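Local coordinates for protein PcyX_EBK42635 (Marine metagenome, PDB 5OWG) that probably reduces biliverdin to phycoerythrobilin by a ferredoxin-dependent four-electron route, as a phage-type bilin reductase found in marine metagenomes, at residues 43-51 / 60-68; 14-25 / 72-80. All blocks are in the same frame, centred on the assembly; numbering follows the deposited sequence.

Contact 1 (43-51 / 60-68); sequences EKLGWVNRT and AHLDVVDVR
Asn49 and His61 meet across the two strands through a hydrogen bond from His61 NE2 to Asn49 OD1, 2.9 Å long. The donor lies in the carbonyl plane on a lone pair of the amide oxygen, while that oxygen sits somewhat out of the imidazole plane, and the two flat groups are turned 35° apart. His61 holds CG anti to its backbone N (chi1 176°), which carries the ring over to the neighbouring strand. Asn49 also lies alongside Asp63, amide and carboxylate pointing the same way with their planes only 18° apart. Asn49 OD1 and Asp63 OD1 are both acceptors and do not bond; the touch is Asn49 OD1 against Asp63 CB, 3.2 Å. The ND2 end of the amide is used elsewhere, bonding to the carbonyl of Phe40. Strands 47-53 and 57-67 form an antiparallel hairpin within the central sheet of the bilin reductase fold, and Trp47, Asn49, Thr51, His61, Asp63 and Val65 share one of its faces. There Asp63 OD1 approaches the edge of the Trp47 indole and takes a weak, bent bond from NE1 at 3.0 Å, the carboxylate turned well away from the ring plane. Val65 CG2 packs against Trp47 CD1 at 3.6 Å, and Phe226 of helix 220-229 meets the same indole. Backbone bonds tie Val48 to Val64 and Arg50 to Leu62, one in each direction for each pair; these four side chains occupy the other face, where Arg50 reaches away to a salt bridge with Glu31. At the hairpin's far end Asp66 N bonds to Gly46 O at 2.7 Å.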
# COMPACT_ATOMS: atom_id res chain seq x y z
N GLU A 43 -15.53 -6.77 10.15
CA GLU A 43 -15.61 -8.16 9.70
C GLU A 43 -16.79 -8.39 8.76
O GLU A 43 -16.71 -9.25 7.88
CB GLU A 43 -15.72 -9.09 10.91
CG GLU A 43 -14.61 -8.92 11.93
CD GLU A 43 -14.71 -9.93 13.06
OE1 GLU A 43 -15.60 -10.80 13.00
OE2 GLU A 43 -13.89 -9.85 14.00
N LYS A 44 -17.88 -7.64 8.93
CA LYS A 44 -19.06 -7.88 8.12
C LYS A 44 -18.86 -7.41 6.68
O LYS A 44 -19.43 -8.01 5.76
CB LYS A 44 -20.28 -7.19 8.73
CG LYS A 44 -20.86 -7.81 10.02
CD LYS A 44 -20.20 -9.11 10.50
CE LYS A 44 -20.69 -10.34 9.75
NZ LYS A 44 -20.20 -11.60 10.37
N LEU A 45 -18.08 -6.36 6.48
CA LEU A 45 -17.77 -5.87 5.14
C LEU A 45 -16.50 -6.49 4.57
O LEU A 45 -16.03 -6.05 3.51
CB LEU A 45 -17.63 -4.35 5.17
CG LEU A 45 -18.86 -3.59 5.65
CD1 LEU A 45 -18.49 -2.16 6.05
CD2 LEU A 45 -19.94 -3.58 4.59
N GLY A 46 -15.95 -7.50 5.23
CA GLY A 46 -14.69 -8.08 4.78
C GLY A 46 -13.60 -7.05 4.60
O GLY A 46 -12.78 -7.16 3.68
N TRP A 47 -13.57 -6.03 5.46
CA TRP A 47 -12.61 -4.94 5.37
C TRP A 47 -11.54 -5.14 6.44
O TRP A 47 -11.86 -5.18 7.64
CB TRP A 47 -13.30 -3.59 5.55
CG TRP A 47 -12.68 -2.44 4.80
CD1 TRP A 47 -11.57 -2.47 4.00
CD2 TRP A 47 -13.14 -1.08 4.79
NE1 TRP A 47 -11.32 -1.22 3.49
CE2 TRP A 47 -12.27 -0.35 3.97
CE3 TRP A 47 -14.21 -0.42 5.40
CZ2 TRP A 47 -12.43 1.01 3.73
CZ3 TRP A 47 -14.37 0.94 5.17
CH2 TRP A 47 -13.48 1.64 4.34
N VAL A 48 -10.29 -5.27 6.01
CA VAL A 48 -9.15 -5.37 6.92
C VAL A 48 -8.14 -4.30 6.51
O VAL A 48 -7.80 -4.19 5.33
CB VAL A 48 -8.50 -6.77 6.89
CG1 VAL A 48 -7.28 -6.81 7.78
CG2 VAL A 48 -9.51 -7.83 7.32
N ASN A 49 -7.67 -3.53 7.49
CA ASN A 49 -6.69 -2.49 7.25
C ASN A 49 -5.63 -2.57 8.34
O ASN A 49 -5.96 -2.50 9.53
CB ASN A 49 -7.34 -1.10 7.24
CG ASN A 49 -7.99 -0.77 5.91
OD1 ASN A 49 -7.32 -0.32 4.98
ND2 ASN A 49 -9.30 -1.00 5.80
N ARG A 50 -4.38 -2.72 7.93
CA ARG A 50 -3.28 -2.95 8.86
C ARG A 50 -2.09 -2.09 8.44
O ARG A 50 -1.83 -1.94 7.24
CB ARG A 50 -2.88 -4.43 8.88
CG ARG A 50 -4.00 -5.34 9.36
CD ARG A 50 -3.62 -6.80 9.22
NE ARG A 50 -2.57 -7.18 10.14
CZ ARG A 50 -1.94 -8.35 10.12
NH1 ARG A 50 -2.25 -9.26 9.20
NH2 ARG A 50 -0.99 -8.62 11.00
N THR A 51 -1.38 -1.55 9.42
CA THR A 51 -0.26 -0.66 9.14
C THR A 51 0.97 -1.08 9.94
O THR A 51 0.86 -1.47 11.11
CB THR A 51 -0.62 0.80 9.47
OG1 THR A 51 -1.09 0.89 10.82
CG2 THR A 51 -1.69 1.31 8.51
N ALA A 60 3.56 1.71 6.27
CA ALA A 60 3.29 0.60 5.36
C ALA A 60 1.88 0.13 5.64
O ALA A 60 1.57 -0.27 6.77
CB ALA A 60 4.30 -0.54 5.57
N HIS A 61 1.01 0.17 4.63
CA HIS A 61 -0.43 0.04 4.82
C HIS A 61 -0.96 -1.06 3.92
O HIS A 61 -0.80 -1.00 2.70
CB HIS A 61 -1.12 1.38 4.52
CG HIS A 61 -2.62 1.32 4.61
ND1 HIS A 61 -3.43 2.21 3.94
CD2 HIS A 61 -3.44 0.49 5.29
CE1 HIS A 61 -4.69 1.93 4.20
NE2 HIS A 61 -4.73 0.89 5.02
N LEU A 62 -1.61 -2.05 4.52
CA LEU A 62 -2.24 -3.15 3.79
C LEU A 62 -3.75 -3.02 3.92
O LEU A 62 -4.30 -3.12 5.03
CB LEU A 62 -1.77 -4.51 4.32
CG LEU A 62 -2.40 -5.73 3.63
CD1 LEU A 62 -1.91 -5.85 2.19
CD2 LEU A 62 -2.11 -7.00 4.41
N ASP A 63 -4.42 -2.80 2.79
CA ASP A 63 -5.87 -2.65 2.74
C ASP A 63 -6.43 -3.79 1.90
O ASP A 63 -6.16 -3.88 0.70
CB ASP A 63 -6.25 -1.30 2.14
CG ASP A 63 -7.71 -1.23 1.75
OD1 ASP A 63 -8.55 -1.86 2.43
OD2 ASP A 63 -8.03 -0.55 0.75
N VAL A 64 -7.23 -4.66 2.53
CA VAL A 64 -7.78 -5.84 1.88
C VAL A 64 -9.29 -5.84 2.06
O VAL A 64 -9.78 -5.69 3.18
CB VAL A 64 -7.18 -7.14 2.45
CG1 VAL A 64 -7.76 -8.37 1.76
CG2 VAL A 64 -5.67 -7.13 2.32
N VAL A 65 -10.02 -6.01 0.96
CA VAL A 65 -11.47 -6.14 0.98
C VAL A 65 -11.80 -7.53 0.46
O VAL A 65 -11.64 -7.82 -0.73
CB VAL A 65 -12.16 -5.06 0.13
CG1 VAL A 65 -13.67 -5.20 0.21
CG2 VAL A 65 -11.73 -3.67 0.57
N ASP A 66 -12.27 -8.40 1.36
CA ASP A 66 -12.64 -9.77 1.02
C ASP A 66 -14.16 -9.86 1.01
O ASP A 66 -14.79 -10.11 2.04
CB ASP A 66 -12.01 -10.75 2.02
CG ASP A 66 -12.17 -12.20 1.59
OD1 ASP A 66 -13.24 -12.56 1.07
OD2 ASP A 66 -11.21 -12.98 1.77
N VAL A 67 -14.75 -9.66 -0.17
CA VAL A 67 -16.20 -9.71 -0.32
C VAL A 67 -16.57 -10.65 -1.47
O VAL A 67 -17.02 -10.21 -2.53
CB VAL A 67 -16.79 -8.31 -0.54
CG1 VAL A 67 -16.63 -7.46 0.72
CG2 VAL A 67 -16.13 -7.61 -1.72
N ARG A 68 -16.41 -11.95 -1.25
CA ARG A 68 -16.74 -12.95 -2.26
C ARG A 68 -18.06 -13.64 -1.91
O ARG A 68 -18.15 -14.86 -1.73
CB ARG A 68 -15.60 -13.95 -2.40
CG ARG A 68 -14.32 -13.32 -2.90
CD ARG A 68 -13.17 -14.30 -2.87
NE ARG A 68 -12.81 -14.71 -1.52
CZ ARG A 68 -11.88 -15.62 -1.23
NH1 ARG A 68 -11.20 -16.20 -2.21
NH2 ARG A 68 -11.62 -15.93 0.03

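Contact 2 (14-25 / 72-80); sequences LIKWKDETIEVL and GLWMAHLCL
Trp74 fills the upstream half of this contact, its indole set against the first turn of helix 14-25. Leu14 CB lies over one face of the six-membered ring, a CH-pi contact 3.9 Å from the ring centroid and 19° off the normal. Ile15 brings CD1 close to the pyrrole part of the ring, 3.1 Å from Trp74 NE1, and Lys18 brings its aliphatic CD to the ring edge near CZ2. Trp17 also comes to that edge, with CZ3 4.1 Å from Trp74 CH2; the same indole continues along the strand to Ala76, where CZ3 and CB are 3.6 Å apart. Trp17 has CG anti to its backbone N (chi1 161°), a setting that drops the ring from the helix toward the sheet. Farther on, Thr21 CG2 meets Leu78 CD2 end to end at 3.7 Å, while Leu25 lies antiparallel alongside Leu78. In the second shell, Thr21 OG1 bonds to Trp17 O at 2.8 Å; that carbonyl also receives Thr21 N from the opposite face of its plane, and the hydroxyl oxygen lies over one face of the Trp17 ring. Phe93 meets the Trp17 indole, and helix 161-179 touches it through Ala169. Lys18, with its chain bent near the end, pairs NZ with Asp19 OD1 at 3.0 Å. The pleat of the strand directs Trp74, Ala76, Leu78 and Leu80 to the helix side, and the helix runs 28° from the strand, their axes 10.2 Å apart: the layered packing of helix on antiparallel sheet found in the alpha/beta/alpha sandwich of ferredoxin-dependent bilin reductases.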
# COMPACT_ATOMS: atom_id res chain seq x y z
N LEU A 14 -4.30 -14.94 -4.95
CA LEU A 14 -4.40 -13.63 -4.32
C LEU A 14 -4.29 -13.75 -2.81
O LEU A 14 -3.66 -12.91 -2.15
CB LEU A 14 -5.71 -12.95 -4.71
CG LEU A 14 -5.90 -12.67 -6.21
CD1 LEU A 14 -7.34 -12.28 -6.50
CD2 LEU A 14 -4.95 -11.58 -6.68
N ILE A 15 -4.90 -14.79 -2.23
CA ILE A 15 -4.80 -15.00 -0.79
C ILE A 15 -3.40 -15.44 -0.42
O ILE A 15 -2.87 -15.04 0.63
CB ILE A 15 -5.85 -16.03 -0.34
CG1 ILE A 15 -7.22 -15.73 -0.96
CG2 ILE A 15 -5.95 -16.05 1.18
CD1 ILE A 15 -7.69 -14.30 -0.77
N LYS A 16 -2.76 -16.25 -1.26
CA LYS A 16 -1.37 -16.63 -1.03
C LYS A 16 -0.48 -15.39 -1.03
O LYS A 16 0.28 -15.16 -0.08
CB LYS A 16 -0.92 -17.63 -2.08
CG LYS A 16 0.55 -18.01 -1.98
CD LYS A 16 0.76 -19.47 -2.35
CE LYS A 16 2.22 -19.84 -2.34
NZ LYS A 16 2.88 -19.54 -1.03
N TRP A 17 -0.56 -14.59 -2.09
CA TRP A 17 0.21 -13.35 -2.15
C TRP A 17 -0.03 -12.49 -0.92
O TRP A 17 0.86 -11.73 -0.50
CB TRP A 17 -0.13 -12.57 -3.42
CG TRP A 17 0.25 -11.12 -3.34
CD1 TRP A 17 1.41 -10.56 -3.79
CD2 TRP A 17 -0.51 -10.06 -2.76
NE1 TRP A 17 1.41 -9.21 -3.53
CE2 TRP A 17 0.24 -8.88 -2.90
CE3 TRP A 17 -1.76 -10.00 -2.14
CZ2 TRP A 17 -0.22 -7.65 -2.43
CZ3 TRP A 17 -2.22 -8.78 -1.68
CH2 TRP A 17 -1.45 -7.62 -1.83
N LYS A 18 -1.22 -12.57 -0.33
CA LYS A 18 -1.53 -11.76 0.84
C LYS A 18 -0.82 -12.28 2.08
O LYS A 18 -0.25 -11.50 2.86
CB LYS A 18 -3.04 -11.72 1.07
CG LYS A 18 -3.47 -10.80 2.21
CD LYS A 18 -4.98 -10.81 2.41
CE LYS A 18 -5.51 -12.18 2.82
NZ LYS A 18 -4.80 -12.72 4.02
N ASP A 19 -0.83 -13.60 2.29
CA ASP A 19 -0.14 -14.17 3.44
C ASP A 19 1.37 -14.02 3.31
O ASP A 19 2.05 -13.73 4.30
CB ASP A 19 -0.53 -15.64 3.61
CG ASP A 19 -1.99 -15.82 4.01
OD1 ASP A 19 -2.70 -14.80 4.12
OD2 ASP A 19 -2.41 -16.97 4.22
N GLU A 20 1.90 -14.23 2.10
CA GLU A 20 3.33 -13.98 1.89
C GLU A 20 3.66 -12.52 2.14
O GLU A 20 4.73 -12.20 2.68
CB GLU A 20 3.73 -14.39 0.47
CG GLU A 20 3.40 -15.83 0.09
CD GLU A 20 4.03 -16.85 1.01
OE1 GLU A 20 3.64 -16.92 2.19
OE2 GLU A 20 4.92 -17.59 0.55
N THR A 21 2.77 -11.61 1.75
CA THR A 21 2.98 -10.19 1.99
C THR A 21 3.01 -9.89 3.49
O THR A 21 3.86 -9.13 3.96
CB THR A 21 1.89 -9.37 1.29
OG1 THR A 21 2.16 -9.31 -0.11
CG2 THR A 21 1.81 -7.94 1.85
N ILE A 22 2.08 -10.47 4.25
CA ILE A 22 2.01 -10.20 5.68
C ILE A 22 3.23 -10.78 6.39
O ILE A 22 3.73 -10.20 7.36
CB ILE A 22 0.70 -10.74 6.27
CG1 ILE A 22 -0.49 -10.00 5.66
CG2 ILE A 22 0.68 -10.60 7.78
CD1 ILE A 22 -1.83 -10.64 5.94
N GLU A 23 3.72 -11.93 5.92
CA GLU A 23 4.91 -12.52 6.53
C GLU A 23 6.11 -11.61 6.38
O GLU A 23 6.89 -11.42 7.33
CB GLU A 23 5.19 -13.89 5.91
CG GLU A 23 6.34 -14.65 6.56
CD GLU A 23 6.08 -14.99 8.01
OE1 GLU A 23 4.93 -14.82 8.47
OE2 GLU A 23 7.03 -15.42 8.70
N VAL A 24 6.29 -11.02 5.19
CA VAL A 24 7.42 -10.12 4.97
C VAL A 24 7.33 -8.92 5.90
O VAL A 24 8.31 -8.53 6.55
CB VAL A 24 7.48 -9.69 3.49
CG1 VAL A 24 8.56 -8.64 3.27
CG2 VAL A 24 7.74 -10.90 2.60
N LEU A 25 6.14 -8.31 5.98
CA LEU A 25 5.99 -7.11 6.80
C LEU A 25 6.23 -7.42 8.28
O LEU A 25 6.81 -6.61 9.01
CB LEU A 25 4.60 -6.50 6.60
CG LEU A 25 4.31 -5.96 5.19
CD1 LEU A 25 2.84 -5.62 5.04
CD2 LEU A 25 5.16 -4.73 4.89
N GLY A 72 -19.41 -10.34 -5.84
CA GLY A 72 -18.37 -11.20 -5.30
C GLY A 72 -16.99 -10.81 -5.78
O GLY A 72 -16.49 -11.36 -6.77
N LEU A 73 -16.35 -9.88 -5.08
CA LEU A 73 -15.06 -9.34 -5.48
C LEU A 73 -14.04 -9.52 -4.35
O LEU A 73 -14.34 -10.02 -3.26
CB LEU A 73 -15.18 -7.87 -5.88
CG LEU A 73 -15.95 -7.56 -7.17
CD1 LEU A 73 -15.92 -6.07 -7.45
CD2 LEU A 73 -15.39 -8.33 -8.36
N TRP A 74 -12.81 -9.09 -4.64
CA TRP A 74 -11.67 -9.25 -3.75
C TRP A 74 -10.60 -8.30 -4.25
O TRP A 74 -10.16 -8.42 -5.39
CB TRP A 74 -11.15 -10.68 -3.73
CG TRP A 74 -10.15 -10.95 -2.64
CD1 TRP A 74 -10.37 -11.60 -1.47
CD2 TRP A 74 -8.76 -10.57 -2.63
NE1 TRP A 74 -9.22 -11.65 -0.72
CE2 TRP A 74 -8.22 -11.02 -1.41
CE3 TRP A 74 -7.93 -9.88 -3.53
CZ2 TRP A 74 -6.88 -10.82 -1.07
CZ3 TRP A 74 -6.60 -9.68 -3.18
CH2 TRP A 74 -6.09 -10.15 -1.96
N MET A 75 -10.18 -7.37 -3.40
CA MET A 75 -9.18 -6.39 -3.79
C MET A 75 -8.17 -6.24 -2.67
O MET A 75 -8.41 -6.63 -1.53
CB MET A 75 -9.83 -5.04 -4.13
CG MET A 75 -10.01 -4.08 -2.95
SD MET A 75 -8.52 -3.18 -2.45
CE MET A 75 -8.09 -2.30 -3.95
N ALA A 76 -7.02 -5.66 -3.01
CA ALA A 76 -5.99 -5.40 -2.03
C ALA A 76 -5.21 -4.16 -2.45
O ALA A 76 -5.03 -3.89 -3.65
CB ALA A 76 -5.05 -6.60 -1.87
N HIS A 77 -4.75 -3.42 -1.46
CA HIS A 77 -3.95 -2.22 -1.67
C HIS A 77 -2.79 -2.25 -0.69
O HIS A 77 -2.97 -2.55 0.49
CB HIS A 77 -4.79 -0.95 -1.48
CG HIS A 77 -3.98 0.30 -1.33
ND1 HIS A 77 -3.58 1.06 -2.40
CD2 HIS A 77 -3.50 0.92 -0.22
CE1 HIS A 77 -2.89 2.10 -1.97
NE2 HIS A 77 -2.83 2.04 -0.65
N LEU A 78 -1.59 -1.96 -1.19
CA LEU A 78 -0.38 -2.00 -0.37
C LEU A 78 0.52 -0.85 -0.78
O LEU A 78 0.89 -0.73 -1.95
CB LEU A 78 0.35 -3.34 -0.53
CG LEU A 78 1.62 -3.53 0.30
CD1 LEU A 78 1.31 -3.53 1.79
CD2 LEU A 78 2.32 -4.82 -0.09
N CYS A 79 0.87 -0.00 0.19
CA CYS A 79 1.67 1.18 -0.06
C CYS A 79 2.68 1.35 1.06
O CYS A 79 2.39 1.08 2.23
CB CYS A 79 0.81 2.44 -0.17
SG CYS A 79 1.72 3.88 -0.74
N LEU A 80 3.88 1.81 0.70
CA LEU A 80 4.96 2.05 1.65
C LEU A 80 5.54 3.43 1.42
O LEU A 80 6.02 3.72 0.32
CB LEU A 80 6.06 0.99 1.53
CG LEU A 80 5.95 -0.26 2.42
CD1 LEU A 80 4.86 -1.19 1.94
CD2 LEU A 80 7.29 -0.98 2.48

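Overall arrangement
From the N terminus the chain first runs through helix 14-28, then strand 30-32, and enters strand 47-53. Contact 1 closes a short loop, pairing that strand with the next one, 57-67. The chain then continues into strand 73-82, where contact 2 closes a much longer loop by bringing this strand back beneath the opening helix; the whole hairpin of contact 1 therefore falls within it. Strands 57-67 and 73-82 are neighbours in the sheet and join the two contacts directly, with probable backbone hydrogen bonds from His77 N to Asp63 O and from Leu73 N to Val67 O. Contact 1 pairs two strands of the sheet; contact 2 lays the opening helix across one side.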